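Local coordinates for protein transcriptional regulator I2 (Pseudomonas fluorescens A506, PDB 4MO7) that acts as a superantigen associated with Crohn's disease and, as a TetR-family protein, probably also binds DNA to regulate transcription, at residues 96-110 / 153-166. Numbering follows the deposited sequence.
Sequences LEEASTVRERVLALI and IWLQVLGEAKAAGY
Arg-105 and Glu-160 form the polar part of the contact, a two-pronged, side-on salt bridge. Arg-105 NE donates to Glu-160 OE2 over 2.7 Å (N-H...O angle 153°), and Arg-105 NH2 to Glu-160 OE1 over 3.0 Å. Both oxygens use their syn lone pairs, and the guanidinium and carboxylate planes lie 23° apart, so the pairing is slightly twisted. The arginine chain bends at chi3 to turn its NE/NH2 edge toward the carboxylate. Gln-156, one helical turn before Glu-160, donates from NE2 to the anti lone pair of OE1, leaving that oxygen with two donors and limiting the carboxylate's rotation. Leu-96 CD2 lies over one face of the Arg-105 guanidinium.

Apolar contacts make up most of the remainder. Val-157 is a knob in a hole lined by Leu-96, Arg-105, Val-106 and Leu-109; the Val-157 and Leu-109 side chains reach toward each other tip to tip, with Val-157 CB 3.7 Å from Leu-109 CD1. Leu-96 CD1 also reaches Ile-153 CG2 at 3.6 Å.

Two CH-pi contacts occur near the ends of the pairing. Leu-109 CB lies over the ring face of Trp-154, 3.6 Å from the centroid of the six-membered ring; Arg-175 makes a cation-pi contact with the same indole. The chi1 torsion of Val-102, with CG1 anti to the backbone N, brings that methyl both to Ala-161 CB and over a face of Tyr-166, where Val-102 CG1 is 3.9 Å from the ring centroid.

Thr-101 N-caps helix 102-110, and a Schellman motif at Gly-165 leads the chain from helix 137-163 to Tyr-166. The axes of 102-110 and 153-163, 9.6 Å apart at closest approach and 150° apart in direction, run roughly antiparallel, as part of the all-helical C-terminal domain of a TetR-family protein.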
# COMPACT_ATOMS: atom_id res chain seq x y z
N LEU A 96 -15.80 1.39 -19.99
CA LEU A 96 -16.78 0.30 -19.78
C LEU A 96 -17.80 0.18 -20.88
O LEU A 96 -18.23 -0.94 -21.21
CB LEU A 96 -17.56 0.46 -18.47
CG LEU A 96 -16.82 0.02 -17.25
CD1 LEU A 96 -17.76 0.29 -16.08
CD2 LEU A 96 -16.42 -1.48 -17.32
N GLU A 97 -18.25 1.32 -21.41
CA GLU A 97 -19.25 1.32 -22.46
C GLU A 97 -18.73 0.64 -23.73
O GLU A 97 -19.51 0.04 -24.47
CB GLU A 97 -19.75 2.75 -22.76
CG GLU A 97 -20.63 3.30 -21.68
CD GLU A 97 -21.11 4.73 -21.95
OE1 GLU A 97 -20.51 5.44 -22.79
OE2 GLU A 97 -22.10 5.13 -21.29
N GLU A 98 -17.42 0.69 -23.95
CA GLU A 98 -16.79 0.11 -25.14
C GLU A 98 -16.43 -1.36 -24.92
O GLU A 98 -15.87 -2.00 -25.80
CB GLU A 98 -15.52 0.86 -25.51
CG GLU A 98 -15.80 2.31 -25.90
CD GLU A 98 -14.55 3.15 -25.97
OE1 GLU A 98 -13.44 2.59 -25.80
OE2 GLU A 98 -14.69 4.38 -26.19
N ALA A 99 -16.75 -1.88 -23.74
CA ALA A 99 -16.41 -3.26 -23.37
C ALA A 99 -17.68 -4.08 -23.24
O ALA A 99 -18.57 -3.74 -22.45
CB ALA A 99 -15.64 -3.27 -22.05
N SER A 100 -17.76 -5.19 -23.98
CA SER A 100 -18.99 -5.98 -24.07
C SER A 100 -18.90 -7.32 -23.33
O SER A 100 -19.88 -8.04 -23.23
CB SER A 100 -19.33 -6.26 -25.55
OG SER A 100 -18.29 -6.98 -26.22
N THR A 101 -17.71 -7.68 -22.84
CA THR A 101 -17.55 -8.95 -22.15
C THR A 101 -17.08 -8.73 -20.75
O THR A 101 -16.49 -7.68 -20.46
CB THR A 101 -16.51 -9.85 -22.83
OG1 THR A 101 -15.26 -9.14 -22.92
CG2 THR A 101 -16.97 -10.23 -24.24
N VAL A 102 -17.33 -9.69 -19.87
CA VAL A 102 -16.83 -9.58 -18.48
C VAL A 102 -15.32 -9.32 -18.41
O VAL A 102 -14.85 -8.44 -17.67
CB VAL A 102 -17.15 -10.86 -17.64
CG1 VAL A 102 -16.29 -10.93 -16.34
CG2 VAL A 102 -18.66 -10.97 -17.35
N ARG A 103 -14.53 -10.09 -19.16
CA ARG A 103 -13.12 -9.92 -19.10
C ARG A 103 -12.68 -8.52 -19.54
O ARG A 103 -11.78 -7.95 -18.93
CB ARG A 103 -12.33 -11.04 -19.82
CG ARG A 103 -12.39 -10.99 -21.33
CD ARG A 103 -11.12 -10.30 -21.84
NE ARG A 103 -9.93 -11.13 -21.72
CZ ARG A 103 -8.70 -10.68 -21.95
NH1 ARG A 103 -7.67 -11.49 -21.79
NH2 ARG A 103 -8.50 -9.42 -22.33
N GLU A 104 -13.31 -7.97 -20.58
CA GLU A 104 -12.92 -6.65 -21.02
C GLU A 104 -13.38 -5.55 -20.05
O GLU A 104 -12.72 -4.51 -19.95
CB GLU A 104 -13.36 -6.40 -22.45
CG GLU A 104 -12.42 -7.19 -23.44
CD GLU A 104 -11.01 -6.56 -23.55
OE1 GLU A 104 -10.91 -5.38 -23.93
OE2 GLU A 104 -9.98 -7.22 -23.26
N ARG A 105 -14.51 -5.78 -19.38
CA ARG A 105 -15.00 -4.76 -18.43
C ARG A 105 -14.11 -4.73 -17.20
O ARG A 105 -13.73 -3.67 -16.73
CB ARG A 105 -16.46 -5.03 -18.06
CG ARG A 105 -17.38 -4.82 -19.29
CD ARG A 105 -18.81 -5.32 -19.12
NE ARG A 105 -19.54 -4.64 -18.07
CZ ARG A 105 -20.10 -3.44 -18.20
NH1 ARG A 105 -20.01 -2.75 -19.34
NH2 ARG A 105 -20.75 -2.92 -17.17
N VAL A 106 -13.79 -5.89 -16.63
CA VAL A 106 -12.81 -5.92 -15.51
C VAL A 106 -11.46 -5.31 -15.94
O VAL A 106 -10.88 -4.52 -15.24
CB VAL A 106 -12.63 -7.36 -14.91
CG1 VAL A 106 -11.68 -7.35 -13.73
CG2 VAL A 106 -14.01 -7.90 -14.43
N LEU A 107 -10.96 -5.68 -17.13
CA LEU A 107 -9.70 -5.15 -17.58
C LEU A 107 -9.77 -3.65 -17.77
O LEU A 107 -8.80 -2.96 -17.46
CB LEU A 107 -9.29 -5.85 -18.90
CG LEU A 107 -7.93 -5.37 -19.39
CD1 LEU A 107 -6.80 -5.64 -18.36
CD2 LEU A 107 -7.63 -6.06 -20.76
N ALA A 108 -10.92 -3.15 -18.25
CA ALA A 108 -11.03 -1.71 -18.43
C ALA A 108 -10.86 -0.98 -17.10
O ALA A 108 -10.22 0.08 -17.05
CB ALA A 108 -12.41 -1.36 -19.02
N LEU A 109 -11.51 -1.47 -16.04
CA LEU A 109 -11.35 -0.78 -14.76
C LEU A 109 -9.94 -0.90 -14.23
O LEU A 109 -9.40 0.05 -13.71
CB LEU A 109 -12.30 -1.34 -13.73
CG LEU A 109 -13.81 -1.31 -14.11
CD1 LEU A 109 -14.63 -1.48 -12.82
CD2 LEU A 109 -14.15 0.00 -14.74
N ILE A 110 -9.31 -2.08 -14.37
CA ILE A 110 -7.90 -2.25 -13.92
C ILE A 110 -6.97 -1.29 -14.67
O ILE A 110 -6.12 -0.61 -14.08
CB ILE A 110 -7.48 -3.69 -14.17
CG1 ILE A 110 -8.16 -4.60 -13.15
CG2 ILE A 110 -5.96 -3.86 -14.01
CD1 ILE A 110 -7.98 -6.11 -13.45
N ILE A 153 -18.89 1.70 -9.20
CA ILE A 153 -18.66 1.17 -10.57
C ILE A 153 -17.84 -0.14 -10.50
O ILE A 153 -18.19 -1.16 -11.14
CB ILE A 153 -17.89 2.19 -11.42
CG1 ILE A 153 -18.76 3.41 -11.76
CG2 ILE A 153 -17.48 1.55 -12.75
CD1 ILE A 153 -17.87 4.44 -12.45
N TRP A 154 -16.79 -0.13 -9.68
CA TRP A 154 -16.02 -1.35 -9.43
C TRP A 154 -16.88 -2.47 -8.88
O TRP A 154 -16.82 -3.65 -9.36
CB TRP A 154 -14.90 -1.14 -8.45
CG TRP A 154 -13.67 -0.57 -9.03
CD1 TRP A 154 -13.27 0.74 -9.10
CD2 TRP A 154 -12.64 -1.35 -9.64
NE1 TRP A 154 -12.02 0.84 -9.72
CE2 TRP A 154 -11.62 -0.45 -10.06
CE3 TRP A 154 -12.50 -2.72 -9.89
CZ2 TRP A 154 -10.45 -0.89 -10.70
CZ3 TRP A 154 -11.33 -3.16 -10.50
CH2 TRP A 154 -10.32 -2.23 -10.90
N LEU A 155 -17.74 -2.13 -7.92
CA LEU A 155 -18.56 -3.18 -7.34
C LEU A 155 -19.58 -3.71 -8.36
O LEU A 155 -19.86 -4.88 -8.40
CB LEU A 155 -19.29 -2.71 -6.06
CG LEU A 155 -18.31 -2.28 -4.97
CD1 LEU A 155 -19.05 -1.59 -3.77
CD2 LEU A 155 -17.47 -3.48 -4.47
N GLN A 156 -20.15 -2.84 -9.19
CA GLN A 156 -21.05 -3.32 -10.27
C GLN A 156 -20.36 -4.33 -11.19
O GLN A 156 -20.87 -5.43 -11.40
CB GLN A 156 -21.55 -2.13 -11.09
CG GLN A 156 -22.33 -2.45 -12.38
CD GLN A 156 -23.67 -3.12 -12.10
OE1 GLN A 156 -24.29 -2.91 -11.03
NE2 GLN A 156 -24.12 -3.97 -13.04
N VAL A 157 -19.20 -3.95 -11.69
CA VAL A 157 -18.44 -4.77 -12.64
C VAL A 157 -17.92 -6.05 -12.01
O VAL A 157 -18.02 -7.13 -12.62
CB VAL A 157 -17.33 -3.94 -13.22
CG1 VAL A 157 -16.26 -4.79 -14.04
CG2 VAL A 157 -17.93 -2.85 -14.10
N LEU A 158 -17.37 -5.98 -10.79
CA LEU A 158 -16.95 -7.20 -10.13
C LEU A 158 -18.18 -8.07 -9.77
O LEU A 158 -18.10 -9.30 -9.84
CB LEU A 158 -16.11 -6.92 -8.89
CG LEU A 158 -14.80 -6.19 -9.12
CD1 LEU A 158 -14.17 -5.75 -7.78
CD2 LEU A 158 -13.81 -7.12 -9.86
N GLY A 159 -19.32 -7.45 -9.44
CA GLY A 159 -20.53 -8.20 -9.15
C GLY A 159 -20.98 -8.94 -10.39
O GLY A 159 -21.43 -10.11 -10.29
N GLU A 160 -20.89 -8.29 -11.55
CA GLU A 160 -21.16 -9.00 -12.83
C GLU A 160 -20.24 -10.20 -13.03
O GLU A 160 -20.68 -11.31 -13.45
CB GLU A 160 -20.93 -8.08 -14.04
CG GLU A 160 -21.89 -6.96 -14.16
CD GLU A 160 -21.41 -5.89 -15.18
OE1 GLU A 160 -21.98 -4.80 -15.16
OE2 GLU A 160 -20.47 -6.12 -15.99
N ALA A 161 -18.96 -10.00 -12.77
CA ALA A 161 -17.95 -11.07 -12.89
C ALA A 161 -18.26 -12.24 -12.00
O ALA A 161 -18.13 -13.38 -12.44
CB ALA A 161 -16.52 -10.59 -12.63
N LYS A 162 -18.64 -11.95 -10.75
CA LYS A 162 -18.98 -12.96 -9.76
C LYS A 162 -20.21 -13.73 -10.28
O LYS A 162 -20.25 -14.95 -10.22
CB LYS A 162 -19.35 -12.26 -8.45
CG LYS A 162 -19.83 -13.17 -7.32
CD LYS A 162 -18.71 -14.06 -6.80
CE LYS A 162 -19.05 -14.75 -5.44
NZ LYS A 162 -17.90 -15.66 -5.14
N ALA A 163 -21.24 -13.00 -10.73
CA ALA A 163 -22.44 -13.65 -11.26
C ALA A 163 -22.16 -14.58 -12.45
O ALA A 163 -22.78 -15.63 -12.54
CB ALA A 163 -23.54 -12.61 -11.62
N ALA A 164 -21.26 -14.19 -13.37
CA ALA A 164 -20.87 -15.04 -14.52
C ALA A 164 -19.90 -16.18 -14.17
O ALA A 164 -19.56 -16.99 -15.04
CB ALA A 164 -20.27 -14.17 -15.64
N GLY A 165 -19.42 -16.23 -12.92
CA GLY A 165 -18.53 -17.32 -12.49
C GLY A 165 -17.03 -17.09 -12.60
O GLY A 165 -16.25 -18.06 -12.54
N TYR A 166 -16.61 -15.83 -12.80
CA TYR A 166 -15.20 -15.46 -12.95
C TYR A 166 -14.46 -15.12 -11.65
O TYR A 166 -13.27 -14.99 -11.67
CB TYR A 166 -15.07 -14.23 -13.86
CG TYR A 166 -15.39 -14.49 -15.32
CD1 TYR A 166 -16.70 -14.60 -15.77
CD2 TYR A 166 -14.37 -14.59 -16.25
CE1 TYR A 166 -16.98 -14.85 -17.10
CE2 TYR A 166 -14.64 -14.80 -17.59
CZ TYR A 166 -15.93 -14.95 -18.00
OH TYR A 166 -16.16 -15.17 -19.34